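Side-chain contacts in acylneuraminate lyase (Mycoplasma synoviae, PDB 4N4P), which is a lyase of the dihydrodipicolinate synthetase family with a TIM-barrel fold, present here as an assembly of four chains: residues H2-D5 against K6-G9; S181-D185 against K186-F190; E279-E282 against I283-H286. All blocks are in the same frame, centred on the assembly; numbering follows the deposited sequence.

Contact 1: residues H2-D5 against K6-G9; sequences HNFD and KFKG
Phe4 and Phe7 meet on the inner side of a short 3-10 turn that leads into strand 9-12, the first strand of the barrel. The rings touch through Phe4 CD1 and Phe7 CD2, 4.0 Å apart, at an oblique angle. In both residues CG lies anti to the carbonyl carbon (chi1 -71° and -65°), which sends the two rings off the same side of the turn. This is the tight part of the contact: Phe7 is buried, and both rings rest on Leu187 of strand 187-190, a place that suits large, flat, apolar groups. The backbone of the turn is tied by Phe7 N to Phe4 O (2.9 Å) and by Lys8 N to Asp5 O (3.1 Å). Before it, Asn3 makes an Asx turn: its OD1 accepts from Asp5 N at 2.8 Å, almost in line with the amide C=O, which fits a short side chain ending in a carbonyl.

The solvent side is looser. Lys8, extended beyond CG, runs alongside Asp5 and reaches a weak salt bridge, NZ to Asp5 OD1 at 3.2 Å. Lys6 instead sends its amine to Asp104. A water donates to Asp5 O and, at 2.6 Å, to Lys8 O, bridging two carbonyls of the turn. The chemistry thus divides: the backbone bonds set the shape of the turn and the apolar rings hold it against the barrel, while the exposed ion pair between Asp5 and Lys8, weak and open to water, probably adds little to its stability.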
loop_
_atom_site.group_PDB
_atom_site.type_symbol
_atom_site.label_atom_id
_atom_site.label_comp_id
_atom_site.label_asym_id
_atom_site.label_seq_id
_atom_site.Cartn_x
_atom_site.Cartn_y
_atom_site.Cartn_z
ATOM N N HIS A 2 -34.081 -16.975 5.518
ATOM C CA HIS A 2 -34.869 -15.967 4.805
ATOM C C HIS A 2 -35.087 -16.383 3.365
ATOM O O HIS A 2 -34.217 -17.020 2.748
ATOM C CB HIS A 2 -34.151 -14.631 4.751
ATOM C CG HIS A 2 -34.023 -13.946 6.071
ATOM N ND1 HIS A 2 -34.929 -13.003 6.506
ATOM C CD2 HIS A 2 -33.081 -14.041 7.035
ATOM C CE1 HIS A 2 -34.562 -12.563 7.697
ATOM N NE2 HIS A 2 -33.447 -13.180 8.042
ATOM N N ASN A 3 -36.235 -16.002 2.823
ATOM C CA ASN A 3 -36.459 -16.163 1.417
ATOM C C ASN A 3 -35.945 -14.865 0.800
ATOM O O ASN A 3 -36.568 -13.811 0.963
ATOM C CB ASN A 3 -37.936 -16.398 1.076
ATOM C CG ASN A 3 -38.173 -16.456 -0.419
ATOM O OD1 ASN A 3 -37.423 -15.846 -1.203
ATOM N ND2 ASN A 3 -39.196 -17.183 -0.835
ATOM N N PHE A 4 -34.773 -14.956 0.172
ATOM C CA PHE A 4 -34.173 -13.846 -0.568
ATOM C C PHE A 4 -34.176 -14.107 -2.075
ATOM O O PHE A 4 -33.317 -13.607 -2.810
ATOM C CB PHE A 4 -32.722 -13.647 -0.105
ATOM C CG PHE A 4 -32.581 -13.089 1.288
ATOM C CD1 PHE A 4 -33.303 -11.959 1.687
ATOM C CD2 PHE A 4 -31.656 -13.643 2.171
ATOM C CE1 PHE A 4 -33.134 -11.429 2.988
ATOM C CE2 PHE A 4 -31.481 -13.120 3.462
ATOM C CZ PHE A 4 -32.214 -12.019 3.862
ATOM N N ASP A 5 -35.160 -14.868 -2.539
ATOM C CA ASP A 5 -35.203 -15.269 -3.941
ATOM C C ASP A 5 -35.305 -14.094 -4.912
ATOM O O ASP A 5 -34.724 -14.140 -5.999
ATOM C CB ASP A 5 -36.309 -16.280 -4.180
ATOM C CG ASP A 5 -35.978 -17.656 -3.602
ATOM O OD1 ASP A 5 -34.883 -17.878 -3.011
ATOM O OD2 ASP A 5 -36.842 -18.529 -3.760
ATOM N N LYS A 6 -35.966 -13.010 -4.506
ATOM C CA LYS A 6 -36.065 -11.859 -5.386
ATOM C C LYS A 6 -34.728 -11.114 -5.553
ATOM O O LYS A 6 -34.636 -10.206 -6.378
ATOM C CB LYS A 6 -37.136 -10.878 -4.912
ATOM C CG LYS A 6 -36.711 -10.096 -3.686
ATOM C CD LYS A 6 -37.863 -9.757 -2.754
ATOM C CE LYS A 6 -38.420 -8.421 -2.958
ATOM N NZ LYS A 6 -39.053 -7.839 -1.723
ATOM N N PHE A 7 -33.716 -11.503 -4.785
ATOM C CA PHE A 7 -32.406 -10.858 -4.905
ATOM C C PHE A 7 -31.403 -11.722 -5.663
ATOM O O PHE A 7 -30.208 -11.413 -5.691
ATOM C CB PHE A 7 -31.857 -10.519 -3.537
ATOM C CG PHE A 7 -32.683 -9.499 -2.802
ATOM C CD1 PHE A 7 -32.638 -8.148 -3.197
ATOM C CD2 PHE A 7 -33.482 -9.873 -1.719
ATOM C CE1 PHE A 7 -33.358 -7.195 -2.525
ATOM C CE2 PHE A 7 -34.239 -8.914 -1.042
ATOM C CZ PHE A 7 -34.169 -7.566 -1.443
ATOM N N LYS A 8 -31.894 -12.793 -6.258
ATOM C CA LYS A 8 -31.050 -13.660 -7.105
ATOM C C LYS A 8 -30.893 -13.053 -8.476
ATOM O O LYS A 8 -31.844 -12.479 -9.022
ATOM C CB LYS A 8 -31.671 -15.038 -7.218
ATOM C CG LYS A 8 -31.579 -15.782 -5.878
ATOM C CD LYS A 8 -32.300 -17.122 -5.857
ATOM C CE LYS A 8 -32.009 -17.813 -4.528
ATOM N NZ LYS A 8 -32.465 -19.246 -4.580
ATOM N N GLY A 9 -29.697 -13.195 -9.041
ATOM C CA GLY A 9 -29.479 -12.879 -10.434
ATOM C C GLY A 9 -28.734 -11.571 -10.645
ATOM O O GLY A 9 -27.900 -11.159 -9.814
HETATM O O HOH W 1 -34.461 -12.480 -8.687
#

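Contact 2: residues S181-D185 against K186-F190; sequences SKYPD and KLFMF
Tyr183 and Lys186 are the ends of a type I beta turn in a beta-alpha-beta unit of the TIM barrel, where helix 173-182 gives way to strand 187-190. Lys186 N closes the turn on Tyr183 O at 3.1 Å. Pro184 suits the second position of such a turn, since its ring fixes phi near the value needed there.

Tyr183 has CG anti to its carbonyl carbon (chi1 -55°), which carries the ring away from the strand and toward helix 151-158, where the hydroxyl bonds to Thr151 O. What remains beside the strand is its CB, lying 3.8 Å from Phe188 CE2 and nearly as close to CZ. The Phe188 ring, buried against Phe176, Leu179 and Met180 of the preceding helix, thus turns its CE2-CZ edge to the turn. A large apolar ring suits this buried position between strand and helix.

In Lys186, CG is anti to the carbonyl carbon (chi1 -67°) and so lies 3.9 Å from Tyr183 CB; the bend at chi2 (-72°) then turns the extended remainder, which takes NZ to the carbonyls of Leu158 and Val163: a flexible apolar stem with a donor at its tip. Asp185 points its CB away from residues 186-190, and its carboxylate is held by the N-terminal segment at His2. A water donates to both Pro184 O and Lys186 O and so joins the turn to the start of the strand. Tyr183 O lies in the plane of the Phe188 ring, at its edge, 3.6 Å from CE2.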
loop_
_atom_site.group_PDB
_atom_site.type_symbol
_atom_site.label_atom_id
_atom_site.label_comp_id
_atom_site.label_asym_id
_atom_site.label_seq_id
_atom_site.Cartn_x
_atom_site.Cartn_y
_atom_site.Cartn_z
ATOM N N SER A 181 -18.934 -17.829 5.248
ATOM C CA SER A 181 -18.835 -18.879 6.259
ATOM C C SER A 181 -19.547 -18.440 7.551
ATOM O O SER A 181 -20.314 -19.214 8.133
ATOM C CB SER A 181 -17.368 -19.202 6.559
ATOM O OG SER A 181 -17.296 -20.280 7.488
ATOM N N LYS A 182 -19.313 -17.200 7.963
ATOM C CA LYS A 182 -19.765 -16.733 9.288
ATOM C C LYS A 182 -21.237 -16.321 9.299
ATOM O O LYS A 182 -21.929 -16.460 10.337
ATOM C CB LYS A 182 -18.849 -15.624 9.812
ATOM C CG LYS A 182 -19.176 -15.106 11.221
ATOM C CD LYS A 182 -18.656 -16.052 12.334
ATOM C CE LYS A 182 -18.818 -15.405 13.716
ATOM N NZ LYS A 182 -18.548 -16.378 14.821
ATOM N N TYR A 183 -21.729 -15.835 8.161
ATOM C CA TYR A 183 -23.066 -15.222 8.116
ATOM C C TYR A 183 -23.972 -15.864 7.056
ATOM O O TYR A 183 -24.411 -15.196 6.123
ATOM C CB TYR A 183 -22.951 -13.695 7.909
ATOM C CG TYR A 183 -22.072 -13.025 8.952
ATOM C CD1 TYR A 183 -22.539 -12.803 10.264
ATOM C CD2 TYR A 183 -20.772 -12.630 8.639
ATOM C CE1 TYR A 183 -21.704 -12.209 11.227
ATOM C CE2 TYR A 183 -19.947 -12.039 9.579
ATOM C CZ TYR A 183 -20.423 -11.834 10.872
ATOM O OH TYR A 183 -19.583 -11.246 11.797
ATOM N N PRO A 184 -24.280 -17.159 7.208
ATOM C CA PRO A 184 -25.060 -17.847 6.172
ATOM C C PRO A 184 -26.489 -17.316 5.992
ATOM O O PRO A 184 -27.073 -17.503 4.925
ATOM C CB PRO A 184 -25.095 -19.306 6.669
ATOM C CG PRO A 184 -24.916 -19.193 8.162
ATOM C CD PRO A 184 -23.956 -18.047 8.346
ATOM N N ASP A 185 -27.046 -16.654 7.003
ATOM C CA ASP A 185 -28.403 -16.103 6.846
ATOM C C ASP A 185 -28.432 -14.600 6.554
ATOM O O ASP A 185 -29.481 -13.946 6.663
ATOM C CB ASP A 185 -29.298 -16.467 8.044
ATOM C CG ASP A 185 -30.797 -16.530 7.672
ATOM O OD1 ASP A 185 -31.615 -16.676 8.611
ATOM O OD2 ASP A 185 -31.169 -16.449 6.456
ATOM N N LYS A 186 -27.272 -14.045 6.207
ATOM C CA LYS A 186 -27.241 -12.687 5.715
ATOM C C LYS A 186 -27.098 -12.774 4.195
ATOM O O LYS A 186 -26.566 -13.766 3.660
ATOM C CB LYS A 186 -26.112 -11.851 6.340
ATOM C CG LYS A 186 -26.279 -11.575 7.843
ATOM C CD LYS A 186 -27.405 -10.569 8.123
ATOM C CE LYS A 186 -27.655 -10.479 9.628
ATOM N NZ LYS A 186 -28.713 -9.503 10.024
ATOM N N LEU A 187 -27.617 -11.762 3.512
ATOM C CA LEU A 187 -27.585 -11.713 2.068
ATOM C C LEU A 187 -26.364 -10.922 1.613
ATOM O O LEU A 187 -26.180 -9.795 2.027
ATOM C CB LEU A 187 -28.857 -11.065 1.527
ATOM C CG LEU A 187 -28.924 -10.814 0.009
ATOM C CD1 LEU A 187 -28.921 -12.157 -0.761
ATOM C CD2 LEU A 187 -30.163 -10.035 -0.299
ATOM N N PHE A 188 -25.541 -11.508 0.753
ATOM C CA PHE A 188 -24.374 -10.792 0.245
ATOM C C PHE A 188 -24.567 -10.661 -1.251
ATOM O O PHE A 188 -24.595 -11.665 -1.958
ATOM C CB PHE A 188 -23.059 -11.539 0.597
ATOM C CG PHE A 188 -22.743 -11.504 2.053
ATOM C CD1 PHE A 188 -22.027 -10.434 2.595
ATOM C CD2 PHE A 188 -23.199 -12.507 2.904
ATOM C CE1 PHE A 188 -21.757 -10.371 3.969
ATOM C CE2 PHE A 188 -22.942 -12.459 4.270
ATOM C CZ PHE A 188 -22.215 -11.392 4.809
ATOM N N MET A 189 -24.729 -9.419 -1.716
ATOM C CA MET A 189 -24.834 -9.123 -3.125
ATOM C C MET A 189 -23.404 -8.902 -3.656
ATOM O O MET A 189 -22.680 -8.045 -3.144
ATOM C CB MET A 189 -25.754 -7.914 -3.339
ATOM C CG MET A 189 -27.219 -8.185 -2.898
ATOM S SD MET A 189 -28.035 -9.487 -3.851
ATOM C CE MET A 189 -28.427 -8.656 -5.389
ATOM N N PHE A 190 -22.980 -9.712 -4.622
ATOM C CA PHE A 190 -21.577 -9.703 -5.056
ATOM C C PHE A 190 -21.363 -8.621 -6.142
ATOM O O PHE A 190 -22.018 -8.639 -7.180
ATOM C CB PHE A 190 -21.185 -11.092 -5.550
ATOM C CG PHE A 190 -19.715 -11.271 -5.728
ATOM C CD1 PHE A 190 -18.899 -11.570 -4.634
ATOM C CD2 PHE A 190 -19.134 -11.116 -6.983
ATOM C CE1 PHE A 190 -17.520 -11.715 -4.794
ATOM C CE2 PHE A 190 -17.757 -11.284 -7.166
ATOM C CZ PHE A 190 -16.947 -11.576 -6.078
HETATM O O HOH W 2 -28.089 -15.759 2.653
#

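Contact 3: residues E279-E282 against I283-H286; sequences EDEE and IKKH
Ile283, Glu281 and Glu282 carry most of this contact, in the first turns of helix 280-294. Buried Ile283 has its CG2 between the backbone N and the carbonyl carbon, and from there it lies 3.5 Å from Asp280 O and almost as near to Glu279 O. This branched, apolar side chain also packs on Ser256, Ala259 and Arg262 of helix 253-263, as befits the helix's inner face.

Glu281 faces the other way, a long polar residue on an exposed surface. Bent at chi2 (-47°), it runs alongside Lys284, its OE2 4.1 Å from Lys284 CD, but Glu281 OE1 and Lys284 NZ stay 5.9 Å apart. The nearer opposite charge is Lys285 NZ, 5.1 Å from Glu281 OE2. Any attraction is probably weak. Lys285 lays its CG 3.3 Å from Glu281 O.

Glu282 keeps its CB 3.1 Å from Ile283 N; with CG anti to its backbone N and the chain extended beyond, OE2 reaches a salt bridge with Lys251. Asp280 likewise forms a salt bridge with Lys20, whereas His286 NE2 is hydrogen-bonded to Leu248 O. Acidic residues suit this end, where the helix dipole would probably favour negative charge. From Glu279 at the N-cap position, each carbonyl accepts the amide four residues on, beginning with Ile283 N to Glu279 O at 3.1 Å: the regular i to i+4 ladder of an alpha-helical N-terminus.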
loop_
_atom_site.group_PDB
_atom_site.type_symbol
_atom_site.label_atom_id
_atom_site.label_comp_id
_atom_site.label_asym_id
_atom_site.label_seq_id
_atom_site.Cartn_x
_atom_site.Cartn_y
_atom_site.Cartn_z
ATOM N N GLU A 279 -15.543 13.357 -27.560
ATOM C CA GLU A 279 -16.197 13.790 -28.801
ATOM C C GLU A 279 -17.218 12.721 -29.191
ATOM O O GLU A 279 -16.996 11.523 -28.942
ATOM C CB GLU A 279 -15.180 14.101 -29.917
ATOM C CG GLU A 279 -14.101 15.114 -29.519
ATOM C CD GLU A 279 -14.665 16.478 -29.073
ATOM O OE1 GLU A 279 -15.421 17.111 -29.849
ATOM O OE2 GLU A 279 -14.344 16.922 -27.942
ATOM N N ASP A 280 -18.356 13.142 -29.752
ATOM C CA ASP A 280 -19.445 12.200 -30.010
ATOM C C ASP A 280 -19.015 11.049 -30.934
ATOM O O ASP A 280 -19.398 9.905 -30.719
ATOM C CB ASP A 280 -20.717 12.897 -30.529
ATOM C CG ASP A 280 -21.750 13.154 -29.416
ATOM O OD1 ASP A 280 -21.653 12.535 -28.320
ATOM O OD2 ASP A 280 -22.667 13.984 -29.642
ATOM N N GLU A 281 -18.188 11.345 -31.927
ATOM C CA GLU A 281 -17.765 10.293 -32.853
ATOM C C GLU A 281 -16.816 9.305 -32.184
ATOM O O GLU A 281 -16.948 8.097 -32.401
ATOM C CB GLU A 281 -17.161 10.855 -34.142
ATOM C CG GLU A 281 -18.194 11.387 -35.149
ATOM C CD GLU A 281 -19.363 10.429 -35.389
ATOM O OE1 GLU A 281 -20.509 10.785 -35.018
ATOM O OE2 GLU A 281 -19.132 9.322 -35.937
ATOM N N GLU A 282 -15.885 9.811 -31.373
ATOM C CA GLU A 282 -14.945 8.971 -30.639
ATOM C C GLU A 282 -15.676 7.957 -29.725
ATOM O O GLU A 282 -15.378 6.752 -29.729
ATOM C CB GLU A 282 -13.974 9.826 -29.808
ATOM C CG GLU A 282 -12.900 8.999 -29.094
ATOM C CD GLU A 282 -12.077 9.772 -28.050
ATOM O OE1 GLU A 282 -12.122 11.019 -28.017
ATOM O OE2 GLU A 282 -11.399 9.115 -27.230
ATOM N N ILE A 283 -16.636 8.445 -28.954
ATOM C CA ILE A 283 -17.293 7.563 -27.989
ATOM C C ILE A 283 -18.280 6.651 -28.719
ATOM O O ILE A 283 -18.544 5.539 -28.271
ATOM C CB ILE A 283 -17.955 8.378 -26.811
ATOM C CG1 ILE A 283 -18.241 7.471 -25.595
ATOM C CG2 ILE A 283 -19.207 9.152 -27.303
ATOM C CD1 ILE A 283 -16.982 6.806 -24.995
ATOM N N LYS A 284 -18.852 7.130 -29.840
ATOM C CA LYS A 284 -19.729 6.283 -30.664
ATOM C C LYS A 284 -18.987 5.083 -31.246
ATOM O O LYS A 284 -19.504 3.950 -31.246
ATOM C CB LYS A 284 -20.401 7.071 -31.813
ATOM C CG LYS A 284 -21.391 6.230 -32.611
ATOM C CD LYS A 284 -21.655 6.808 -33.989
ATOM C CE LYS A 284 -22.554 5.876 -34.784
ATOM N NZ LYS A 284 -23.993 6.039 -34.401
ATOM N N LYS A 285 -17.771 5.319 -31.733
ATOM C CA LYS A 285 -17.004 4.219 -32.289
ATOM C C LYS A 285 -16.605 3.206 -31.217
ATOM O O LYS A 285 -16.571 2.014 -31.474
ATOM C CB LYS A 285 -15.777 4.738 -33.033
ATOM C CG LYS A 285 -16.206 5.531 -34.272
ATOM C CD LYS A 285 -15.015 6.003 -35.092
ATOM C CE LYS A 285 -15.558 6.869 -36.226
ATOM N NZ LYS A 285 -14.449 7.551 -36.878
ATOM N N HIS A 286 -16.262 3.719 -30.040
ATOM C CA HIS A 286 -16.054 2.880 -28.875
ATOM C C HIS A 286 -17.301 2.035 -28.593
ATOM O O HIS A 286 -17.196 0.825 -28.407
ATOM C CB HIS A 286 -15.698 3.726 -27.665
ATOM C CG HIS A 286 -15.399 2.917 -26.445
ATOM N ND1 HIS A 286 -14.389 1.985 -26.402
ATOM C CD2 HIS A 286 -15.984 2.896 -25.223
ATOM C CE1 HIS A 286 -14.352 1.426 -25.204
ATOM N NE2 HIS A 286 -15.302 1.969 -24.466
#

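Overall arrangement
Contacts 1 and 2 are neighbours, with centres 12 Å apart, although nearly the whole of the barrel's first six strands separates them in sequence. They touch directly: His2 N lies 3.1 Å from Asp185 OD2, a probable hydrogen bond, and Phe7 CG packs 3.6 Å from Leu187 CD2. The N-terminal segment is thus laid over the start of strand 187-190. Contact 3 stands apart on the opposite side of the chain's centre, in the last helix; its centre is about 39 Å from that of contact 1 and about 41 Å from that of contact 2, with nearest atoms about 23 Å and about 21 Å apart, respectively. Contacts 1 and 2 belong to the barrel, contact 3 to the C-terminal helices.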